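Local coordinates for protein thermotoga maritima TmcAL (Thermotoga maritima, PDB 5Y0T) that belongs to the HIGH nucleotidyl transferase family of the HUP clan and binds adenosine-5'-rp-alpha-thio-triphosphate in a pocket of its chain, at residues R294-L297 with E298-A302; F305-S308 with R309-L313. One frame throughout, in Å; residues are numbered along the deposited sequence.

Contact 1: R294-L297 with E298-A302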
loop_
_atom_site.group_PDB
_atom_site.type_symbol
_atom_site.label_atom_id
_atom_site.label_comp_id
_atom_site.label_asym_id
_atom_site.label_seq_id
_atom_site.Cartn_x
_atom_site.Cartn_y
_atom_site.Cartn_z
ATOM N N ARG A 294 -0.152 -1.735 16.495
ATOM C CA ARG A 294 -0.343 -2.413 17.773
ATOM C C ARG A 294 -1.792 -2.228 18.233
ATOM O O ARG A 294 -2.449 -3.184 18.635
ATOM C CB ARG A 294 0.629 -1.884 18.834
ATOM C CG ARG A 294 0.637 -2.706 20.119
ATOM C CD ARG A 294 1.350 -1.996 21.265
ATOM N NE ARG A 294 0.599 -0.833 21.735
ATOM C CZ ARG A 294 -0.423 -0.893 22.587
ATOM N NH1 ARG A 294 -0.829 -2.064 23.067
ATOM N NH2 ARG A 294 -1.046 0.221 22.956
ATOM N N ASP A 295 -2.291 -0.998 18.162
ATOM C CA ASP A 295 -3.677 -0.742 18.553
ATOM C C ASP A 295 -4.641 -1.404 17.569
ATOM O O ASP A 295 -5.694 -1.908 17.975
ATOM C CB ASP A 295 -3.962 0.762 18.645
ATOM C CG ASP A 295 -3.253 1.424 19.819
ATOM O OD1 ASP A 295 -2.732 0.698 20.694
ATOM O OD2 ASP A 295 -3.222 2.672 19.870
ATOM N N PHE A 296 -4.283 -1.390 16.283
ATOM C CA PHE A 296 -5.071 -2.072 15.255
ATOM C C PHE A 296 -5.307 -3.538 15.608
ATOM O O PHE A 296 -6.436 -4.022 15.567
ATOM C CB PHE A 296 -4.370 -1.990 13.895
ATOM C CG PHE A 296 -5.028 -2.812 12.811
ATOM C CD1 PHE A 296 -4.506 -4.048 12.442
ATOM C CD2 PHE A 296 -6.151 -2.335 12.144
ATOM C CE1 PHE A 296 -5.099 -4.797 11.436
ATOM C CE2 PHE A 296 -6.749 -3.081 11.123
ATOM C CZ PHE A 296 -6.224 -4.319 10.777
ATOM N N LEU A 297 -4.222 -4.232 15.933
ATOM C CA LEU A 297 -4.275 -5.654 16.252
ATOM C C LEU A 297 -5.194 -5.915 17.444
ATOM O O LEU A 297 -6.020 -6.832 17.413
ATOM C CB LEU A 297 -2.863 -6.191 16.524
ATOM C CG LEU A 297 -1.956 -6.354 15.294
ATOM C CD1 LEU A 297 -0.565 -6.882 15.678
ATOM C CD2 LEU A 297 -2.597 -7.286 14.268
ATOM N N GLU A 298 -5.066 -5.096 18.483
ATOM C CA GLU A 298 -5.924 -5.221 19.660
ATOM C C GLU A 298 -7.390 -4.939 19.325
ATOM O O GLU A 298 -8.287 -5.584 19.856
ATOM C CB GLU A 298 -5.448 -4.280 20.769
ATOM C CG GLU A 298 -4.096 -4.652 21.362
ATOM C CD GLU A 298 -4.156 -5.910 22.227
ATOM O OE1 GLU A 298 -5.264 -6.306 22.669
ATOM O OE2 GLU A 298 -3.085 -6.505 22.466
ATOM N N CYS A 299 -7.633 -3.978 18.441
ATOM C CA CYS A 299 -8.998 -3.660 18.034
ATOM C C CYS A 299 -9.654 -4.819 17.277
ATOM O O CYS A 299 -10.818 -5.131 17.511
ATOM C CB CYS A 299 -9.021 -2.388 17.171
ATOM S SG CYS A 299 -10.658 -1.949 16.505
ATOM N N VAL A 300 -8.921 -5.444 16.359
ATOM C CA VAL A 300 -9.475 -6.542 15.565
ATOM C C VAL A 300 -9.638 -7.793 16.436
ATOM O O VAL A 300 -10.612 -8.540 16.298
ATOM C CB VAL A 300 -8.585 -6.874 14.344
ATOM C CG1 VAL A 300 -9.141 -8.082 13.590
ATOM C CG2 VAL A 300 -8.459 -5.653 13.400
ATOM N N LYS A 301 -8.673 -7.999 17.331
ATOM C CA LYS A 301 -8.645 -9.157 18.229
ATOM C C LYS A 301 -9.895 -9.294 19.093
ATOM O O LYS A 301 -10.387 -8.333 19.671
ATOM C CB LYS A 301 -7.413 -9.091 19.147
ATOM C CG LYS A 301 -7.382 -10.145 20.262
ATOM C CD LYS A 301 -6.468 -11.319 19.895
ATOM C CE LYS A 301 -6.481 -12.406 20.964
ATOM N NZ LYS A 301 -7.847 -12.993 21.155
ATOM N N ALA A 302 -10.396 -10.514 19.180
ATOM C CA ALA A 302 -11.457 -10.828 20.119
ATOM C C ALA A 302 -11.267 -12.263 20.541
ATOM O O ALA A 302 -10.294 -12.908 20.137
ATOM C CB ALA A 302 -12.827 -10.617 19.501
#
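F296 and V300, one helical turn apart near the C-terminal end of helix 293-300, project together from one side of the helix. The V300 methyl CG2 sits over one face of the F296 ring, 3.9 Å from the ring centroid and 18° off its normal, a CH-pi contact. It is displaced toward the rim, and its closest ring atom is F296 CZ at 3.7 Å. The phenyl group reaches this place because its CG stands anti to the backbone N (chi1 173°), which carries the ring outward and leans it toward the C-terminal end of the helix, beside V300. V300 N also donates to F296 O at 3.0 Å. The same i to i+4 pattern binds E298 N to R294 O, C299 N to D295 O and K301 N to L297 O; this last bond, 2.9 Å long, closes the helix, since the backbone turns out of it at K301. Further out, F283 meets the F296 ring edge-to-face, and C299 SG forms a disulfide with C286, tying this helix covalently to helix 279-289. At the exposed start of the segment, R294 NH2 lies 2.9 Å from D295 OD1, but that oxygen is well out of the guanidinium plane, so the pairing rests on charge alone. Past the helix end, K301 NZ donates to F305 O and also to A302 O at 2.7 Å, approaching the A302 carbonyl from 52° above its plane.

Contact 2: F305-S308 with R309-L313; sequences FTFS and RIRRL
The R309 guanidinium turns one face to the F305 ring, whose CD1 lies 3.5 Å above its plane and toward its rim. Relative to the phenyl ring, R309 NH1 is at the edge and in plane, 3.6 Å from F305 CD1, and with the two planes 83° apart this is no stacked cation-pi pair. Fully stretched, with CG anti to the backbone N (chi1 180°), R309 reaches both the F305 edge and E277, to which its NH2 makes a salt bridge. Over one face of the R311 guanidinium lies F307 CB, while R311 NH2 gives a weak bond to S308 OG; R311 NE is held by R44 O. R312, bent at chi3 (-67°), folds back until S308 O stands 3.6 Å above the centre of its guanidinium. A water at the edge of that group accepts from R312 NH2 at 2.9 Å and is also hydrogen-bonded to T306 OG1, and R312 NH1 donates to Q43 O. T306 OG1 in turn accepts from R309 N at 3.1 Å, while I310 N donates to T306 O. On the buried side, I310 CD1 packs 3.7 Å from F305 CB. A threonine hydroxyl accepting a hydrogen bond from the amide three residues on, just ahead of helix 307-318, is the classic N-cap.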
loop_
_atom_site.group_PDB
_atom_site.type_symbol
_atom_site.label_atom_id
_atom_site.label_comp_id
_atom_site.label_asym_id
_atom_site.label_seq_id
_atom_site.Cartn_x
_atom_site.Cartn_y
_atom_site.Cartn_z
ATOM N N PHE A 305 -10.534 -14.790 17.793
ATOM C CA PHE A 305 -9.369 -14.599 16.919
ATOM C C PHE A 305 -8.047 -14.551 17.678
ATOM O O PHE A 305 -7.909 -13.830 18.661
ATOM C CB PHE A 305 -9.519 -13.323 16.094
ATOM C CG PHE A 305 -10.827 -13.222 15.374
ATOM C CD1 PHE A 305 -11.209 -14.198 14.468
ATOM C CD2 PHE A 305 -11.676 -12.145 15.596
ATOM C CE1 PHE A 305 -12.422 -14.109 13.805
ATOM C CE2 PHE A 305 -12.883 -12.045 14.929
ATOM C CZ PHE A 305 -13.259 -13.031 14.035
ATOM N N THR A 306 -7.086 -15.349 17.231
ATOM C CA THR A 306 -5.718 -15.253 17.726
ATOM C C THR A 306 -4.954 -14.121 17.034
ATOM O O THR A 306 -5.307 -13.705 15.928
ATOM C CB THR A 306 -4.951 -16.555 17.515
ATOM O OG1 THR A 306 -4.722 -16.735 16.116
ATOM C CG2 THR A 306 -5.745 -17.733 18.067
ATOM N N PHE A 307 -3.915 -13.620 17.690
ATOM C CA PHE A 307 -3.078 -12.586 17.093
ATOM C C PHE A 307 -2.419 -13.094 15.815
ATOM O O PHE A 307 -2.298 -12.355 14.840
ATOM C CB PHE A 307 -2.019 -12.099 18.089
ATOM C CG PHE A 307 -2.550 -11.123 19.097
ATOM C CD1 PHE A 307 -2.974 -9.862 18.698
ATOM C CD2 PHE A 307 -2.643 -11.462 20.438
ATOM C CE1 PHE A 307 -3.481 -8.956 19.622
ATOM C CE2 PHE A 307 -3.153 -10.563 21.370
ATOM C CZ PHE A 307 -3.572 -9.309 20.963
ATOM N N SER A 308 -2.010 -14.361 15.810
ATOM C CA SER A 308 -1.340 -14.925 14.646
ATOM C C SER A 308 -2.259 -14.986 13.432
ATOM O O SER A 308 -1.823 -14.777 12.299
ATOM C CB SER A 308 -0.799 -16.321 14.959
ATOM O OG SER A 308 0.417 -16.225 15.669
ATOM N N ARG A 309 -3.528 -15.286 13.669
ATOM C CA ARG A 309 -4.492 -15.298 12.579
ATOM C C ARG A 309 -4.653 -13.880 12.028
ATOM O O ARG A 309 -4.638 -13.686 10.816
ATOM C CB ARG A 309 -5.839 -15.859 13.034
ATOM C CG ARG A 309 -6.898 -15.889 11.943
ATOM C CD ARG A 309 -8.158 -16.599 12.436
ATOM N NE ARG A 309 -9.261 -16.528 11.480
ATOM C CZ ARG A 309 -10.506 -16.916 11.746
ATOM N NH1 ARG A 309 -10.817 -17.409 12.941
ATOM N NH2 ARG A 309 -11.443 -16.810 10.815
ATOM N N ILE A 310 -4.796 -12.896 12.915
ATOM C CA ILE A 310 -4.944 -11.512 12.452
ATOM C C ILE A 310 -3.691 -11.020 11.720
ATOM O O ILE A 310 -3.792 -10.392 10.664
ATOM C CB ILE A 310 -5.255 -10.536 13.605
ATOM C CG1 ILE A 310 -6.461 -11.015 14.416
ATOM C CG2 ILE A 310 -5.525 -9.141 13.049
ATOM C CD1 ILE A 310 -7.642 -11.396 13.554
ATOM N N ARG A 311 -2.511 -11.298 12.280
ATOM C CA ARG A 311 -1.257 -10.907 11.633
ATOM C C ARG A 311 -1.081 -11.578 10.266
ATOM O O ARG A 311 -0.587 -10.947 9.334
ATOM C CB ARG A 311 -0.048 -11.231 12.530
ATOM C CG ARG A 311 0.080 -10.346 13.785
ATOM C CD ARG A 311 1.377 -10.660 14.550
ATOM N NE ARG A 311 1.445 -12.052 14.995
ATOM C CZ ARG A 311 1.493 -12.442 16.268
ATOM N NH1 ARG A 311 1.489 -11.554 17.256
ATOM N NH2 ARG A 311 1.551 -13.732 16.554
ATOM N N ARG A 312 -1.458 -12.851 10.149
ATOM C CA ARG A 312 -1.408 -13.531 8.848
ATOM C C ARG A 312 -2.328 -12.813 7.860
ATOM O O ARG A 312 -1.941 -12.564 6.723
ATOM C CB ARG A 312 -1.812 -15.012 8.947
ATOM C CG ARG A 312 -0.707 -15.963 9.410
ATOM C CD ARG A 312 -1.135 -17.458 9.326
ATOM N NE ARG A 312 -2.182 -17.802 10.272
ATOM C CZ ARG A 312 -1.955 -18.303 11.476
ATOM N NH1 ARG A 312 -0.708 -18.511 11.879
ATOM N NH2 ARG A 312 -2.969 -18.590 12.276
ATOM N N LEU A 313 -3.541 -12.475 8.296
ATOM C CA LEU A 313 -4.474 -11.780 7.405
ATOM C C LEU A 313 -3.943 -10.418 6.935
ATOM O O LEU A 313 -4.229 -9.991 5.817
ATOM C CB LEU A 313 -5.830 -11.597 8.084
ATOM C CG LEU A 313 -6.694 -12.855 8.209
ATOM C CD1 LEU A 313 -7.992 -12.549 8.959
ATOM C CD2 LEU A 313 -6.994 -13.437 6.844
HETATM O O HOH W 1 -3.495 -19.097 15.073
#

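In the fold
Contacts 1 and 2 come in series along the chain, on the consecutive helices 293-300 and 307-318, with their centres about 10 Å apart. The helices pack directly: V300 CG1 approaches I310 CD1 to 3.6 Å and L297 CD2 approaches I310 CG2 to 3.7 Å, so I310 joins the two apolar faces. K301 adds to this packing where the helices are connected, its CD against F307 CZ. Helix 279-289 touches both contacts. The centre of contact 1 lies about 23 Å from the centre of the chain, that of contact 2 about 15 Å. Of the two packed helices, 307-318 thus carries the contact nearer the chain centre, and its S308 side chain is about 10 Å from the bound adenosine-5'-rp-alpha-thio-triphosphate.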